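Local atomic coordinates of immunoreactive 84kD antigen PG93 (Porphyromonas gingivalis, PDB entry 5M11), a protein that is an essential bacterial surface component of the type-IX secretion system, which carries proteins out of the cell. Residues 73-78 and 89-94; 83-88 and 95-100. One frame throughout, in Å; residues are numbered along the deposited sequence.

Contact 1 of 2, residues 73-78 and 89-94; sequences QLKSLV and LDEAGR
At the end of the pairing between the second and third strands of a propeller blade, Leu-77 and Leu-89 form an antiparallel hydrogen-bonded pair, the last before strand 86-89 runs into its turn. Leu-77 N reaches Leu-89 O at 2.9 Å, and the return bond from Leu-89 N to Leu-77 O, also 2.9 Å, is almost straight at 178°. Both side chains rise from the same face of the sheet, with Leu-77 CB 4.2 Å from Leu-89 CB. One residue earlier, Ser-76 CA supplies a CA-H...O contact to Leu-89 O. The blade is a four-stranded antiparallel sheet of the N-terminal beta-propeller domain. Lys-75 and Ser-76 both face Ser-71, a G1 bulge by which the chain enters the second strand. With its OG beside its own backbone N (chi1 -58°), Ser-76 turns back to Leu-74 O at 2.9 Å, approaching that carbonyl from above its plane; the hydroxyl also lies over Asp-90 CA. Lys-75 and Glu-91 send extended chains side by side in the same direction. The lysine's methylene chain lies along the glutamate: Lys-75 CB is near Glu-91 CG, and Lys-75 CD lies 3.5 Å from Glu-91 OE2, against the carboxylate. Lys-75 NZ stays 4.4 Å from Glu-91 OE2, a loose attraction of opposite charges rather than a salt bridge. Glu-91 belongs to a type I turn from Asp-90 to Gly-93, over which the Asp-90 carboxylate bends back to accept Arg-94 N on OD1 and to hold Arg-94 NE in a salt bridge through OD2. Leu-74, just before the bulge, touches Val-135 and Ala-136, which lie in sequence between the zinc ligands Asp-134 and Glu-137.

Contact 2 of 2, residues 83-88 and 95-100; sequences SGNIDI and VTNVPA
Asn-97 lays its amide nitrogen between three acceptors of segment 83-88, on the face of the hairpin that also carries Asp-87. With CG anti to the backbone N (chi1 -155°), the side chain reaches over toward the partner strand, and ND2 meets Asp-87 OD1 at 2.8 Å, on the syn side but tilted out of the plane of a carboxylate that stands 69° from the amide. The same nitrogen reaches Asn-85 OD1 at 3.0 Å, coming from above that carbonyl plane, and makes a weak, bent bond to Ile-86 O. Asp-87 and Asn-85 have further partners: Asp-87 OD1 binds Ser-61 OG and OD2 binds Tyr-81 OH, while Asn-85 ND2 bonds to Asp-62. This web probably limits rotation of the Asn-85 and Asp-87 side chains. Val-95 lays CG1 against the carboxylate of Asp-87, 3.4 Å from OD2. The other face is largely apolar. Ile-86 keeps CG1 beside its backbone N (chi1 -68°), which sets its CG2 methyl against Val-98 CB at 3.8 Å, and Val-98 CG2 meets Ile-88 CD1 at 3.9 Å. Backbone bonds pair Ile-88 with Thr-96 in both directions, whereas at Ile-86 the bond from Val-98 N is sound and the return one weak. Beyond the hairpin, Ile-86 and Val-98 pack on Ile-140 of strand 139-144, Ile-86 also touches Leu-101 of helix 100-103, and Ile-88 rests on Ser-76 of strand 76-81.

In the fold
Both contacts belong to one propeller blade and share strand 86-89: contact 1 joins its end to the inner neighbour 76-81, contact 2 joins it to the outermost strand 95-98. Their segments alternate along the chain, and they touch where Ser-76 CB meets Ile-88 CG2 at 3.9 Å. Contact 1 sits further from the centre of the chain, and past a short backbone pairing it is a surface affair of turn, bulge and loosely matched charges. Contact 2 is more extensive and has more buried residues; it adds an amide-to-carboxylate and amide-to-amide network on one face and aliphatic packing on the other, where the next blade, at strand 139-144, leans against it.

Contact 1 of 2, residues 73-78 and 89-94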
# COMPACT_ATOMS: atom_id res chain seq x y z
N GLN A 73 -5.47 -5.18 -32.98
CA GLN A 73 -4.90 -4.50 -34.12
C GLN A 73 -3.55 -3.86 -33.76
O GLN A 73 -2.59 -4.07 -34.49
CB GLN A 73 -5.90 -3.44 -34.66
CG GLN A 73 -5.64 -2.99 -36.09
CD GLN A 73 -6.21 -1.60 -36.34
OE1 GLN A 73 -5.49 -0.59 -36.33
NE2 GLN A 73 -7.52 -1.53 -36.54
N LEU A 74 -3.46 -3.13 -32.64
CA LEU A 74 -2.21 -2.44 -32.28
C LEU A 74 -1.24 -3.24 -31.38
O LEU A 74 -0.20 -2.70 -31.01
CB LEU A 74 -2.52 -1.10 -31.61
CG LEU A 74 -3.29 -0.09 -32.46
CD1 LEU A 74 -4.04 0.84 -31.59
CD2 LEU A 74 -2.38 0.68 -33.39
N LYS A 75 -1.58 -4.52 -31.05
CA LYS A 75 -0.80 -5.39 -30.15
C LYS A 75 -0.41 -4.59 -28.88
O LYS A 75 0.70 -4.74 -28.36
CB LYS A 75 0.42 -6.00 -30.88
CG LYS A 75 0.02 -7.01 -31.95
CD LYS A 75 1.20 -7.43 -32.81
CE LYS A 75 0.77 -7.91 -34.17
NZ LYS A 75 1.91 -7.94 -35.14
N SER A 76 -1.34 -3.73 -28.40
CA SER A 76 -1.14 -2.88 -27.23
C SER A 76 -2.27 -3.02 -26.23
O SER A 76 -3.42 -3.28 -26.60
CB SER A 76 -1.02 -1.41 -27.63
OG SER A 76 0.05 -1.23 -28.54
N LEU A 77 -1.93 -2.83 -24.94
CA LEU A 77 -2.86 -2.92 -23.82
C LEU A 77 -3.07 -1.53 -23.18
O LEU A 77 -2.11 -0.86 -22.77
CB LEU A 77 -2.34 -3.94 -22.77
CG LEU A 77 -3.18 -4.12 -21.50
CD1 LEU A 77 -4.25 -5.16 -21.69
CD2 LEU A 77 -2.33 -4.46 -20.32
N VAL A 78 -4.34 -1.11 -23.09
CA VAL A 78 -4.76 0.13 -22.45
C VAL A 78 -4.97 -0.14 -20.95
O VAL A 78 -5.77 -1.00 -20.60
CB VAL A 78 -6.03 0.69 -23.12
CG1 VAL A 78 -6.68 1.78 -22.27
CG2 VAL A 78 -5.71 1.20 -24.53
N LEU A 89 0.58 0.16 -23.01
CA LEU A 89 1.64 -0.84 -22.97
C LEU A 89 1.77 -1.44 -24.36
O LEU A 89 0.91 -2.23 -24.77
CB LEU A 89 1.26 -1.91 -21.92
CG LEU A 89 2.37 -2.67 -21.21
CD1 LEU A 89 1.88 -3.20 -19.88
CD2 LEU A 89 2.83 -3.86 -22.05
N ASP A 90 2.80 -1.02 -25.12
CA ASP A 90 2.99 -1.52 -26.48
C ASP A 90 3.56 -2.96 -26.45
O ASP A 90 3.88 -3.48 -25.37
CB ASP A 90 3.85 -0.54 -27.34
CG ASP A 90 5.37 -0.52 -27.19
OD1 ASP A 90 5.92 -1.47 -26.58
OD2 ASP A 90 6.01 0.39 -27.75
N GLU A 91 3.63 -3.61 -27.62
CA GLU A 91 4.10 -4.99 -27.79
C GLU A 91 5.49 -5.25 -27.15
O GLU A 91 5.69 -6.27 -26.48
CB GLU A 91 4.13 -5.32 -29.30
CG GLU A 91 4.05 -6.79 -29.64
CD GLU A 91 4.29 -7.12 -31.10
OE1 GLU A 91 4.43 -6.17 -31.92
OE2 GLU A 91 4.32 -8.32 -31.44
N ALA A 92 6.43 -4.29 -27.31
CA ALA A 92 7.80 -4.36 -26.78
C ALA A 92 7.86 -4.17 -25.24
O ALA A 92 8.91 -4.43 -24.64
CB ALA A 92 8.68 -3.31 -27.47
N GLY A 93 6.73 -3.74 -24.65
CA GLY A 93 6.61 -3.47 -23.22
C GLY A 93 6.97 -2.03 -22.87
O GLY A 93 7.45 -1.75 -21.77
N ARG A 94 6.74 -1.12 -23.82
CA ARG A 94 7.01 0.30 -23.64
C ARG A 94 5.71 0.99 -23.24
O ARG A 94 4.67 0.81 -23.88
CB ARG A 94 7.62 0.91 -24.90
CG ARG A 94 8.87 0.15 -25.39
CD ARG A 94 9.59 0.88 -26.51
NE ARG A 94 8.82 0.89 -27.76
CZ ARG A 94 8.87 1.86 -28.67
NH1 ARG A 94 9.65 2.92 -28.48
NH2 ARG A 94 8.14 1.78 -29.77

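Contact 2 of 2, residues 83-88 and 95-100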
# COMPACT_ATOMS: atom_id res chain seq x y z
N SER A 83 -7.14 6.81 -10.53
CA SER A 83 -6.89 8.23 -10.50
C SER A 83 -7.28 8.95 -11.81
O SER A 83 -7.00 10.14 -11.96
CB SER A 83 -5.40 8.46 -10.23
OG SER A 83 -4.61 8.10 -11.34
N GLY A 84 -7.85 8.22 -12.76
CA GLY A 84 -8.18 8.77 -14.07
C GLY A 84 -7.04 8.70 -15.07
O GLY A 84 -7.23 8.99 -16.26
N ASN A 85 -5.85 8.31 -14.62
CA ASN A 85 -4.68 8.17 -15.50
C ASN A 85 -4.82 6.99 -16.47
O ASN A 85 -5.51 6.01 -16.18
CB ASN A 85 -3.43 7.98 -14.66
CG ASN A 85 -2.21 8.66 -15.20
OD1 ASN A 85 -2.08 8.97 -16.39
ND2 ASN A 85 -1.26 8.88 -14.32
N ILE A 86 -4.12 7.08 -17.60
CA ILE A 86 -4.07 6.06 -18.66
C ILE A 86 -2.62 5.80 -19.05
O ILE A 86 -1.80 6.73 -19.16
CB ILE A 86 -4.90 6.52 -19.89
CG1 ILE A 86 -6.42 6.56 -19.61
CG2 ILE A 86 -4.59 5.69 -21.13
CD1 ILE A 86 -7.13 7.67 -20.30
N ASP A 87 -2.32 4.52 -19.30
CA ASP A 87 -1.04 4.05 -19.80
C ASP A 87 -1.31 3.16 -21.00
O ASP A 87 -2.35 2.49 -21.04
CB ASP A 87 -0.27 3.27 -18.71
CG ASP A 87 0.70 4.08 -17.86
OD1 ASP A 87 0.90 5.28 -18.17
OD2 ASP A 87 1.29 3.49 -16.93
N ILE A 88 -0.40 3.17 -22.00
CA ILE A 88 -0.49 2.29 -23.16
C ILE A 88 0.75 1.46 -23.15
O ILE A 88 1.86 2.01 -23.19
CB ILE A 88 -0.75 3.00 -24.51
CG1 ILE A 88 -2.08 3.78 -24.46
CG2 ILE A 88 -0.81 1.96 -25.63
CD1 ILE A 88 -2.24 4.90 -25.45
N VAL A 95 5.79 1.77 -22.16
CA VAL A 95 4.65 2.48 -21.57
C VAL A 95 4.54 3.91 -22.12
O VAL A 95 5.55 4.61 -22.20
CB VAL A 95 4.78 2.48 -20.02
CG1 VAL A 95 3.66 3.29 -19.36
CG2 VAL A 95 4.84 1.07 -19.46
N THR A 96 3.32 4.34 -22.47
CA THR A 96 3.07 5.70 -22.94
C THR A 96 1.95 6.28 -22.10
O THR A 96 0.86 5.69 -22.03
CB THR A 96 2.78 5.71 -24.44
OG1 THR A 96 3.73 4.90 -25.12
CG2 THR A 96 2.82 7.09 -25.01
N ASN A 97 2.23 7.42 -21.44
CA ASN A 97 1.25 8.03 -20.53
C ASN A 97 0.22 8.91 -21.25
O ASN A 97 0.56 9.63 -22.18
CB ASN A 97 1.97 8.85 -19.44
CG ASN A 97 1.19 9.02 -18.14
OD1 ASN A 97 1.33 10.04 -17.44
ND2 ASN A 97 0.38 8.03 -17.77
N VAL A 98 -1.05 8.85 -20.81
CA VAL A 98 -2.13 9.71 -21.33
C VAL A 98 -2.81 10.33 -20.08
O VAL A 98 -3.81 9.79 -19.58
CB VAL A 98 -3.10 8.96 -22.30
CG1 VAL A 98 -4.06 9.92 -22.97
CG2 VAL A 98 -2.35 8.15 -23.36
N PRO A 99 -2.22 11.42 -19.50
CA PRO A 99 -2.75 11.96 -18.23
C PRO A 99 -3.85 13.03 -18.33
O PRO A 99 -4.19 13.62 -17.29
CB PRO A 99 -1.52 12.58 -17.58
CG PRO A 99 -0.66 12.99 -18.72
CD PRO A 99 -0.99 12.14 -19.90
N ALA A 100 -4.39 13.28 -19.54
CA ALA A 100 -5.43 14.29 -19.80
C ALA A 100 -6.63 14.21 -18.85
O ALA A 100 -7.07 15.26 -18.39
CB ALA A 100 -5.92 14.18 -21.24